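Local structure of tryptophan--tRNA ligase (3TZL) at residues I41-A46 and F79-D84; E90-L95 and Y127-A132; M4-G9 and I142-K147. The protein probably catalyses, as a homodimeric aminoacyl-tRNA synthetase, the ATP-dependent attachment of tryptophan to its cognate tRNA, releasing AMP and diphosphate. All blocks are in the same frame, centred on the assembly; numbering follows the deposited sequence.

Contact 1: residues I41-A46 and F79-D84. With TRP (tryptophan), chain J.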
loop_
_atom_site.group_PDB
_atom_site.type_symbol
_atom_site.label_atom_id
_atom_site.label_comp_id
_atom_site.label_asym_id
_atom_site.label_seq_id
_atom_site.Cartn_x
_atom_site.Cartn_y
_atom_site.Cartn_z
ATOM N N ILE B 41 -6.553 16.294 -3.233
ATOM C CA ILE B 41 -6.013 16.533 -1.907
ATOM C C ILE B 41 -5.293 15.251 -1.488
ATOM O O ILE B 41 -5.919 14.219 -1.300
ATOM C CB ILE B 41 -7.137 16.821 -0.884
ATOM C CG1 ILE B 41 -8.016 17.989 -1.357
ATOM C CG2 ILE B 41 -6.546 17.127 0.493
ATOM C CD1 ILE B 41 -7.233 19.274 -1.509
ATOM N N ALA B 42 -3.982 15.323 -1.346
ATOM C CA ALA B 42 -3.177 14.122 -1.177
ATOM C C ALA B 42 -3.177 13.717 0.265
ATOM O O ALA B 42 -2.161 13.845 0.931
ATOM C CB ALA B 42 -1.738 14.382 -1.641
ATOM N N ASN B 43 -4.304 13.222 0.756
ATOM C CA ASN B 43 -4.386 12.911 2.177
ATOM C C ASN B 43 -3.642 11.643 2.624
ATOM O O ASN B 43 -3.237 11.568 3.785
ATOM C CB ASN B 43 -5.832 12.981 2.732
ATOM C CG ASN B 43 -6.768 11.918 2.161
ATOM O OD1 ASN B 43 -6.670 11.543 0.997
ATOM N ND2 ASN B 43 -7.719 11.462 2.987
ATOM N N TYR B 44 -3.446 10.660 1.736
ATOM C CA TYR B 44 -2.637 9.486 2.148
ATOM C C TYR B 44 -1.231 9.956 2.457
ATOM O O TYR B 44 -0.645 9.578 3.466
ATOM C CB TYR B 44 -2.581 8.389 1.074
ATOM C CG TYR B 44 -3.819 7.524 0.975
ATOM C CD1 TYR B 44 -4.501 7.105 2.104
ATOM C CD2 TYR B 44 -4.299 7.126 -0.262
ATOM C CE1 TYR B 44 -5.626 6.292 1.993
ATOM C CE2 TYR B 44 -5.414 6.333 -0.385
ATOM C CZ TYR B 44 -6.078 5.920 0.734
ATOM O OH TYR B 44 -7.192 5.118 0.573
ATOM N N HIS B 45 -0.698 10.803 1.585
ATOM C CA HIS B 45 0.664 11.320 1.743
ATOM C C HIS B 45 0.839 12.148 3.007
ATOM O O HIS B 45 1.925 12.185 3.572
ATOM C CB HIS B 45 1.078 12.142 0.523
ATOM C CG HIS B 45 1.314 11.318 -0.713
ATOM N ND1 HIS B 45 2.523 10.713 -0.986
ATOM C CD2 HIS B 45 0.495 11.006 -1.746
ATOM C CE1 HIS B 45 2.433 10.051 -2.126
ATOM N NE2 HIS B 45 1.216 10.219 -2.612
ATOM N N ALA B 46 -0.222 12.809 3.472
ATOM C CA ALA B 46 -0.082 13.630 4.674
ATOM C C ALA B 46 0.111 12.742 5.887
ATOM O O ALA B 46 0.538 13.219 6.941
ATOM C CB ALA B 46 -1.277 14.555 4.869
ATOM N N PHE B 79 -11.532 17.050 -9.390
ATOM C CA PHE B 79 -11.019 17.440 -8.085
ATOM C C PHE B 79 -11.552 16.531 -6.982
ATOM O O PHE B 79 -12.746 16.498 -6.724
ATOM C CB PHE B 79 -11.411 18.885 -7.802
ATOM C CG PHE B 79 -10.970 19.387 -6.459
ATOM C CD1 PHE B 79 -9.629 19.622 -6.197
ATOM C CD2 PHE B 79 -11.903 19.651 -5.464
ATOM C CE1 PHE B 79 -9.220 20.098 -4.960
ATOM C CE2 PHE B 79 -11.498 20.136 -4.223
ATOM C CZ PHE B 79 -10.152 20.359 -3.975
ATOM N N TRP B 80 -10.659 15.814 -6.318
ATOM C CA TRP B 80 -11.094 14.813 -5.366
ATOM C C TRP B 80 -10.116 14.661 -4.220
ATOM O O TRP B 80 -9.044 15.247 -4.221
ATOM C CB TRP B 80 -11.338 13.460 -6.069
ATOM C CG TRP B 80 -10.113 12.673 -6.432
ATOM C CD1 TRP B 80 -9.627 11.574 -5.785
ATOM C CD2 TRP B 80 -9.227 12.910 -7.540
ATOM N NE1 TRP B 80 -8.495 11.114 -6.420
ATOM C CE2 TRP B 80 -8.227 11.921 -7.496
ATOM C CE3 TRP B 80 -9.180 13.871 -8.558
ATOM C CZ2 TRP B 80 -7.195 11.854 -8.437
ATOM C CZ3 TRP B 80 -8.154 13.805 -9.489
ATOM C CH2 TRP B 80 -7.174 12.805 -9.419
ATOM N N LEU B 81 -10.543 13.905 -3.219
ATOM C CA LEU B 81 -9.748 13.589 -2.043
ATOM C C LEU B 81 -9.135 12.218 -2.301
ATOM O O LEU B 81 -9.846 11.260 -2.569
ATOM C CB LEU B 81 -10.655 13.526 -0.819
ATOM C CG LEU B 81 -10.054 13.164 0.539
ATOM C CD1 LEU B 81 -9.136 14.273 0.972
ATOM C CD2 LEU B 81 -11.178 12.966 1.554
ATOM N N GLN B 82 -7.818 12.138 -2.223
ATOM C CA GLN B 82 -7.077 10.967 -2.685
ATOM C C GLN B 82 -7.647 9.639 -2.177
ATOM O O GLN B 82 -7.854 8.699 -2.938
ATOM C CB GLN B 82 -5.638 11.101 -2.216
ATOM C CG GLN B 82 -4.696 10.058 -2.764
ATOM C CD GLN B 82 -3.350 10.187 -2.133
ATOM O OE1 GLN B 82 -3.214 10.807 -1.071
ATOM N NE2 GLN B 82 -2.335 9.640 -2.785
ATOM N N SER B 83 -7.918 9.585 -0.884
ATOM C CA SER B 83 -8.441 8.386 -0.237
ATOM C C SER B 83 -9.865 7.974 -0.636
ATOM O O SER B 83 -10.345 6.940 -0.176
ATOM C CB SER B 83 -8.387 8.584 1.269
ATOM O OG SER B 83 -9.325 9.564 1.658
ATOM N N ASP B 84 -10.551 8.751 -1.476
ATOM C CA ASP B 84 -11.883 8.329 -1.912
ATOM C C ASP B 84 -11.761 7.413 -3.116
ATOM O O ASP B 84 -12.721 6.741 -3.488
ATOM C CB ASP B 84 -12.801 9.510 -2.275
ATOM C CG ASP B 84 -13.338 10.258 -1.049
ATOM O OD1 ASP B 84 -13.381 9.686 0.058
ATOM O OD2 ASP B 84 -13.733 11.436 -1.205
HETATM N N TRP J . 4.475 14.925 -3.214
HETATM C CA TRP J . 3.690 16.116 -3.554
HETATM C C TRP J . 4.054 17.286 -2.648
HETATM O O TRP J . 3.667 18.433 -2.898
HETATM C CB TRP J . 2.181 15.825 -3.472
HETATM C CG TRP J . 1.765 14.725 -4.402
HETATM C CD1 TRP J . 1.356 13.462 -4.070
HETATM C CD2 TRP J . 1.771 14.789 -5.828
HETATM N NE1 TRP J . 1.087 12.737 -5.215
HETATM C CE2 TRP J . 1.343 13.529 -6.307
HETATM C CE3 TRP J . 2.096 15.792 -6.751
HETATM C CZ2 TRP J . 1.221 13.254 -7.670
HETATM C CZ3 TRP J . 1.981 15.514 -8.108
HETATM C CH2 TRP J . 1.541 14.258 -8.551
HETATM O OXT TRP J . 4.747 17.089 -1.648
#

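Contact 2: residues E90-L95 and Y127-A132. With TRP (tryptophan), chain J.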
loop_
_atom_site.group_PDB
_atom_site.type_symbol
_atom_site.label_atom_id
_atom_site.label_comp_id
_atom_site.label_asym_id
_atom_site.label_seq_id
_atom_site.Cartn_x
_atom_site.Cartn_y
_atom_site.Cartn_z
ATOM N N GLU B 90 -4.170 -0.296 -4.263
ATOM C CA GLU B 90 -3.925 -1.549 -4.939
ATOM C C GLU B 90 -2.831 -1.356 -5.976
ATOM O O GLU B 90 -1.914 -2.165 -6.063
ATOM C CB GLU B 90 -5.215 -2.048 -5.580
ATOM C CG GLU B 90 -5.165 -3.515 -5.968
ATOM C CD GLU B 90 -6.536 -4.145 -5.997
ATOM O OE1 GLU B 90 -6.716 -5.217 -5.358
ATOM O OE2 GLU B 90 -7.429 -3.575 -6.663
ATOM N N LEU B 91 -2.900 -0.263 -6.745
ATOM C CA LEU B 91 -1.879 0.009 -7.761
ATOM C C LEU B 91 -0.490 0.199 -7.151
ATOM O O LEU B 91 0.502 -0.271 -7.687
ATOM C CB LEU B 91 -2.247 1.212 -8.639
ATOM C CG LEU B 91 -1.260 1.482 -9.778
ATOM C CD1 LEU B 91 -1.149 0.244 -10.667
ATOM C CD2 LEU B 91 -1.624 2.740 -10.636
ATOM N N TYR B 92 -0.443 0.907 -6.033
ATOM C CA TYR B 92 0.780 1.118 -5.269
ATOM C C TYR B 92 1.491 -0.204 -4.935
ATOM O O TYR B 92 2.695 -0.338 -5.166
ATOM C CB TYR B 92 0.421 1.925 -4.019
ATOM C CG TYR B 92 1.359 1.866 -2.837
ATOM C CD1 TYR B 92 2.669 2.318 -2.927
ATOM C CD2 TYR B 92 0.899 1.432 -1.601
ATOM C CE1 TYR B 92 3.508 2.289 -1.826
ATOM C CE2 TYR B 92 1.722 1.419 -0.500
ATOM C CZ TYR B 92 3.032 1.843 -0.617
ATOM O OH TYR B 92 3.864 1.808 0.494
ATOM N N TRP B 93 0.750 -1.189 -4.435
ATOM C CA TRP B 93 1.333 -2.509 -4.167
ATOM C C TRP B 93 1.826 -3.194 -5.451
ATOM O O TRP B 93 2.901 -3.792 -5.477
ATOM C CB TRP B 93 0.316 -3.411 -3.477
ATOM C CG TRP B 93 0.751 -4.846 -3.373
ATOM C CD1 TRP B 93 0.216 -5.915 -4.041
ATOM C CD2 TRP B 93 1.803 -5.373 -2.550
ATOM N NE1 TRP B 93 0.872 -7.070 -3.696
ATOM C CE2 TRP B 93 1.843 -6.773 -2.771
ATOM C CE3 TRP B 93 2.716 -4.800 -1.648
ATOM C CZ2 TRP B 93 2.765 -7.613 -2.125
ATOM C CZ3 TRP B 93 3.643 -5.641 -1.004
ATOM C CH2 TRP B 93 3.653 -7.033 -1.247
ATOM N N ILE B 94 1.036 -3.121 -6.515
ATOM C CA ILE B 94 1.484 -3.677 -7.784
ATOM C C ILE B 94 2.771 -3.021 -8.302
ATOM O O ILE B 94 3.719 -3.717 -8.677
ATOM C CB ILE B 94 0.362 -3.636 -8.825
ATOM C CG1 ILE B 94 -0.695 -4.669 -8.454
ATOM C CG2 ILE B 94 0.881 -3.912 -10.221
ATOM C CD1 ILE B 94 -2.059 -4.329 -8.979
ATOM N N LEU B 95 2.824 -1.691 -8.287
ATOM C CA LEU B 95 4.017 -0.966 -8.737
ATOM C C LEU B 95 5.255 -1.298 -7.907
ATOM O O LEU B 95 6.376 -1.211 -8.401
ATOM C CB LEU B 95 3.775 0.548 -8.717
ATOM C CG LEU B 95 2.677 1.083 -9.651
ATOM C CD1 LEU B 95 2.690 2.608 -9.686
ATOM C CD2 LEU B 95 2.824 0.514 -11.086
ATOM N N TYR B 127 6.829 6.426 -0.049
ATOM C CA TYR B 127 5.902 7.361 -0.684
ATOM C C TYR B 127 6.125 7.731 -2.156
ATOM O O TYR B 127 5.156 8.031 -2.836
ATOM C CB TYR B 127 5.618 8.582 0.191
ATOM C CG TYR B 127 6.458 9.799 -0.069
ATOM C CD1 TYR B 127 6.137 10.699 -1.081
ATOM C CD2 TYR B 127 7.540 10.082 0.740
ATOM C CE1 TYR B 127 6.909 11.838 -1.293
ATOM C CE2 TYR B 127 8.316 11.208 0.535
ATOM C CZ TYR B 127 8.001 12.080 -0.475
ATOM O OH TYR B 127 8.789 13.197 -0.632
ATOM N N PRO B 128 7.386 7.715 -2.651
ATOM C CA PRO B 128 7.542 7.892 -4.102
ATOM C C PRO B 128 6.813 6.837 -4.929
ATOM O O PRO B 128 6.440 7.141 -6.061
ATOM C CB PRO B 128 9.053 7.733 -4.313
ATOM C CG PRO B 128 9.651 8.178 -3.014
ATOM C CD PRO B 128 8.694 7.710 -1.965
ATOM N N VAL B 129 6.615 5.634 -4.390
ATOM C CA VAL B 129 5.860 4.614 -5.116
ATOM C C VAL B 129 4.362 4.946 -5.129
ATOM O O VAL B 129 3.685 4.762 -6.144
ATOM C CB VAL B 129 6.077 3.183 -4.538
ATOM C CG1 VAL B 129 5.412 2.148 -5.438
ATOM C CG2 VAL B 129 7.559 2.867 -4.418
ATOM N N LEU B 130 3.846 5.445 -4.006
ATOM C CA LEU B 130 2.431 5.763 -3.932
ATOM C C LEU B 130 2.167 6.937 -4.859
ATOM O O LEU B 130 1.181 6.955 -5.610
ATOM C CB LEU B 130 2.010 6.094 -2.497
ATOM C CG LEU B 130 0.561 6.603 -2.335
ATOM C CD1 LEU B 130 -0.470 5.642 -2.931
ATOM C CD2 LEU B 130 0.279 6.841 -0.875
HETATM N N MSE B 131 3.067 7.915 -4.808
HETATM C CA MSE B 131 3.023 9.044 -5.732
HETATM C C MSE B 131 3.105 8.588 -7.193
HETATM O O MSE B 131 2.461 9.169 -8.066
HETATM C CB MSE B 131 4.168 9.998 -5.439
HETATM C CG MSE B 131 4.336 11.109 -6.446
HETATM SE SE MSE B 131 5.352 12.591 -5.627
HETATM C CE MSE B 131 5.339 13.856 -7.123
ATOM N N ALA B 132 3.899 7.557 -7.470
ATOM C CA ALA B 132 3.924 7.030 -8.835
ATOM C C ALA B 132 2.566 6.420 -9.189
ATOM O O ALA B 132 2.092 6.544 -10.314
ATOM C CB ALA B 132 5.037 6.027 -9.016
HETATM N N TRP J . 4.475 14.925 -3.214
HETATM C CA TRP J . 3.690 16.116 -3.554
HETATM C C TRP J . 4.054 17.286 -2.648
HETATM O O TRP J . 3.667 18.433 -2.898
HETATM C CB TRP J . 2.181 15.825 -3.472
HETATM C CG TRP J . 1.765 14.725 -4.402
HETATM C CD1 TRP J . 1.356 13.462 -4.070
HETATM C CD2 TRP J . 1.771 14.789 -5.828
HETATM N NE1 TRP J . 1.087 12.737 -5.215
HETATM C CE2 TRP J . 1.343 13.529 -6.307
HETATM C CE3 TRP J . 2.096 15.792 -6.751
HETATM C CZ2 TRP J . 1.221 13.254 -7.670
HETATM C CZ3 TRP J . 1.981 15.514 -8.108
HETATM C CH2 TRP J . 1.541 14.258 -8.551
HETATM O OXT TRP J . 4.747 17.089 -1.648
#

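Contact 3: residues M4-G9 and I142-K147. With TRP (tryptophan), chain J.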
loop_
_atom_site.group_PDB
_atom_site.type_symbol
_atom_site.label_atom_id
_atom_site.label_comp_id
_atom_site.label_asym_id
_atom_site.label_seq_id
_atom_site.Cartn_x
_atom_site.Cartn_y
_atom_site.Cartn_z
HETATM N N MSE B 4 -3.389 17.460 -23.414
HETATM C CA MSE B 4 -2.693 16.546 -22.498
HETATM C C MSE B 4 -3.085 16.696 -21.038
HETATM O O MSE B 4 -3.209 17.812 -20.524
HETATM C CB MSE B 4 -1.192 16.774 -22.577
HETATM C CG MSE B 4 -0.589 16.660 -23.951
HETATM SE SE MSE B 4 1.269 17.180 -23.761
HETATM C CE MSE B 4 0.951 18.587 -22.488
ATOM N N ARG B 5 -3.229 15.562 -20.365
ATOM C CA ARG B 5 -3.686 15.523 -18.983
ATOM C C ARG B 5 -2.634 15.979 -17.969
ATOM O O ARG B 5 -1.501 15.477 -17.939
ATOM C CB ARG B 5 -4.193 14.124 -18.623
ATOM C CG ARG B 5 -4.824 14.046 -17.228
ATOM C CD ARG B 5 -5.615 12.763 -17.042
ATOM N NE ARG B 5 -6.745 12.667 -17.968
ATOM C CZ ARG B 5 -7.399 11.538 -18.235
ATOM N NH1 ARG B 5 -7.028 10.399 -17.657
ATOM N NH2 ARG B 5 -8.420 11.541 -19.086
ATOM N N VAL B 6 -3.034 16.927 -17.128
ATOM C CA VAL B 6 -2.153 17.526 -16.141
ATOM C C VAL B 6 -2.663 17.159 -14.765
ATOM O O VAL B 6 -3.826 17.392 -14.429
ATOM C CB VAL B 6 -2.168 19.059 -16.275
ATOM C CG1 VAL B 6 -1.247 19.698 -15.267
ATOM C CG2 VAL B 6 -1.796 19.478 -17.684
ATOM N N LEU B 7 -1.792 16.591 -13.954
ATOM C CA LEU B 7 -2.223 16.105 -12.674
ATOM C C LEU B 7 -1.334 16.668 -11.585
ATOM O O LEU B 7 -0.110 16.629 -11.697
ATOM C CB LEU B 7 -2.156 14.584 -12.670
ATOM C CG LEU B 7 -2.626 13.864 -11.404
ATOM C CD1 LEU B 7 -3.471 12.675 -11.832
ATOM C CD2 LEU B 7 -1.448 13.397 -10.607
ATOM N N THR B 8 -1.961 17.176 -10.531
ATOM C CA THR B 8 -1.256 17.810 -9.422
ATOM C C THR B 8 -1.853 17.282 -8.136
ATOM O O THR B 8 -3.064 17.301 -7.969
ATOM C CB THR B 8 -1.499 19.339 -9.402
ATOM O OG1 THR B 8 -1.288 19.889 -10.707
ATOM C CG2 THR B 8 -0.568 20.021 -8.413
ATOM N N GLY B 9 -1.014 16.799 -7.232
ATOM C CA GLY B 9 -1.473 16.418 -5.918
ATOM C C GLY B 9 -1.275 17.609 -5.005
ATOM O O GLY B 9 -0.283 18.295 -5.109
ATOM N N ILE B 142 1.593 15.236 -17.768
ATOM C CA ILE B 142 2.333 16.378 -17.245
ATOM C C ILE B 142 2.070 16.496 -15.757
ATOM O O ILE B 142 0.914 16.530 -15.321
ATOM C CB ILE B 142 1.856 17.696 -17.896
ATOM C CG1 ILE B 142 1.984 17.651 -19.418
ATOM C CG2 ILE B 142 2.611 18.881 -17.346
ATOM C CD1 ILE B 142 3.398 17.737 -19.941
ATOM N N VAL B 143 3.140 16.555 -14.975
ATOM C CA VAL B 143 3.016 16.717 -13.537
ATOM C C VAL B 143 3.698 18.033 -13.152
ATOM O O VAL B 143 4.929 18.122 -13.171
ATOM C CB VAL B 143 3.661 15.527 -12.781
ATOM C CG1 VAL B 143 3.409 15.619 -11.293
ATOM C CG2 VAL B 143 3.134 14.196 -13.307
ATOM N N PRO B 144 2.905 19.071 -12.831
ATOM C CA PRO B 144 3.500 20.347 -12.409
ATOM C C PRO B 144 4.050 20.234 -10.998
ATOM O O PRO B 144 3.269 19.992 -10.083
ATOM C CB PRO B 144 2.313 21.321 -12.408
ATOM C CG PRO B 144 1.182 20.602 -13.060
ATOM C CD PRO B 144 1.436 19.136 -12.862
ATOM N N VAL B 145 5.357 20.417 -10.842
ATOM C CA VAL B 145 6.051 20.221 -9.599
ATOM C C VAL B 145 7.166 21.221 -9.326
ATOM O O VAL B 145 7.708 21.817 -10.212
ATOM C CB VAL B 145 6.742 18.901 -9.610
ATOM C CG1 VAL B 145 5.770 17.808 -9.500
ATOM C CG2 VAL B 145 7.505 18.770 -10.846
ATOM N N GLY B 146 7.524 21.343 -8.061
ATOM C CA GLY B 146 8.692 22.086 -7.659
ATOM C C GLY B 146 9.943 21.250 -7.815
ATOM O O GLY B 146 9.905 20.058 -7.654
ATOM N N LYS B 147 11.053 21.884 -8.133
ATOM C CA LYS B 147 12.313 21.189 -8.282
ATOM C C LYS B 147 12.431 20.077 -7.293
ATOM O O LYS B 147 12.957 19.054 -7.589
ATOM C CB LYS B 147 13.469 22.153 -8.063
ATOM C CG LYS B 147 13.602 23.207 -9.123
ATOM C CD LYS B 147 14.968 23.889 -9.078
ATOM C CE LYS B 147 14.839 25.398 -8.982
ATOM N NZ LYS B 147 15.911 26.056 -9.754
HETATM N N TRP J . 4.475 14.925 -3.214
HETATM C CA TRP J . 3.690 16.116 -3.554
HETATM C C TRP J . 4.054 17.286 -2.648
HETATM O O TRP J . 3.667 18.433 -2.898
HETATM C CB TRP J . 2.181 15.825 -3.472
HETATM C CG TRP J . 1.765 14.725 -4.402
HETATM C CD1 TRP J . 1.356 13.462 -4.070
HETATM C CD2 TRP J . 1.771 14.789 -5.828
HETATM N NE1 TRP J . 1.087 12.737 -5.215
HETATM C CE2 TRP J . 1.343 13.529 -6.307
HETATM C CE3 TRP J . 2.096 15.792 -6.751
HETATM C CZ2 TRP J . 1.221 13.254 -7.670
HETATM C CZ3 TRP J . 1.981 15.514 -8.108
HETATM C CH2 TRP J . 1.541 14.258 -8.551
HETATM O OXT TRP J . 4.747 17.089 -1.648
#

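Contact 1: residues I41-A46 and F79-D84
H45 and Q82 meet beside the bound tryptophan. H45 CD2 sits 3.5 Å from tryptophan CD1, which lies over a face of the imidazole, and Q82 NE2 comes within 3.3 Å of H45 CD2, the amide and ring planes only 9° apart. D134, whose OD2 is hydrogen-bonded to the tryptophan, is also bonded by H45 NE2 and, through OD1, by Q82 NE2; Q82 is thus a second-shell residue. It is fully extended, with CG anti to its backbone N (chi1 -172°), a shape long enough to bring OE1 within 2.8 Å of Y44 N; the N-H approaches tilted from the carbonyl plane. N43 reaches across in the opposite direction, to S83: its OD1 accepts from S83 N at 3.0 Å on an in-plane lone pair, while its ND2 gives a nearly straight bond of 2.8 Å to S83 OG. Bonded at both ends, the N43 amide is fixed in its rotation. S83 CB lies over one face of the Y44 ring in a CH-pi contact. The Y44 hydroxyl bonds E90 of the second subunit. Behind these groups, I41 O accepts from Q82 N and N43 N, and I41 CB packs on L81 CD1. Loops leaving the C-terminal ends of adjacent parallel strands 36-41 and 78-81 here build one wall of the tryptophan site, as expected for a Rossmann-type synthetase domain.

Contact 2: residues E90-L95 and Y127-A132
Two helices of the catalytic domain pack here through apolar side chains, Y92 and L95 on helix 87-96 against V129, L130 and A132 on helix 122-137. The axes of segments 90-95 and 127-132 approach to 8.5 Å and run at 118° to one another, steep enough that contact is concentrated near the crossing, where the CA atoms of Y92 and L130 come nearest, 5.1 Å apart. The tyrosine ring spans that point: its CD1 is 3.5 Å from L130 N, while V129 CB meets the ring at its edge, in the ring plane. V129 presents CG1 to the other helix because that methyl stands anti to the backbone N (chi1 -173°); it touches Y92 CD1 at 3.7 Å and L95 CB at 4.0 Å. Valine, branched at CB, puts a methyl into the interface without a long chain, and the flat tyrosine ring can come close to the neighbouring backbone. L95 CD1 extends the interface to A132, whose small methyl lets the leucine come within 3.8 Å of the A132 backbone carbon C. Another side of helix 122-137 serves the substrate: M131, a selenomethionine with its chain extended, brings SE to 3.5 Å from the amino N of the bound tryptophan. The helix pair thus borders both the tryptophan pocket, through M131, and the dimer interface, where W93 of the second subunit packs on L130 and Y127.

Contact 3: residues M4-G9 and I142-K147
V6 and I142 bridge strand 5-10 of the Rossmann-type sheet to the short strand 142-144; further along the strands, L7, G9 and V143 line the tryptophan pocket. The backbone bonds come first. I142 N donates to R5 O at 3.1 Å, and L7 N donates to I142 O at 3.0 Å. I142 thus reaches both neighbours of V6, as in a parallel bridge, and a V6 CA-H...O contact lies beside the second bond. The strand directions differ by 36°, and P144, whose nitrogen carries no hydrogen, cannot donate a further bond of this kind.

Apolar packing covers one side of the bridge. V6 sends CG1, anti to its backbone N (chi1 -179°), to P144 CG at 3.4 Å, a tight fit, while its CG2 rests on I142 CB. The proline ring also meets T8 OG1, the two side chains crossing at about a right angle. At the exposed end, the bent chain of the selenomethionine M4 lays its CE against I142 CG1.

Contacts with the substrate occupy the other side. Residues L7 and V143 point branched side chains at the benzo part of the indole, L7 CD2 lying 3.7 Å from tryptophan CH2; such apolar groups suit a ring with no polar atoms there. G9, with no side chain, lets the indole lie directly against the backbone, where G9 N is 3.3 Å from tryptophan CE3. Across from it, V143 CG1 stands 3.5 Å from tryptophan CZ3.

Overall arrangement
All three contacts touch the bound tryptophan, yet with different chemistry. Contact 1 is buried and largely polar, amides and backbone at the ends of parallel strands; contact 2, also buried, is apolar helix packing; contact 3 is partly buried, reaching the surface at M4, and combines strand bonds with aliphatic packing. Contacts 1 and 3 reach the same parallel sheet, whereas contacts 1 and 2 meet directly, H45 CE1 lying 3.5 Å from Y127 O, and both also border the second subunit. The second subunit does not touch contact 3. Along the chain, contacts 1 and 2 follow one another inside the long loop that contact 3 closes.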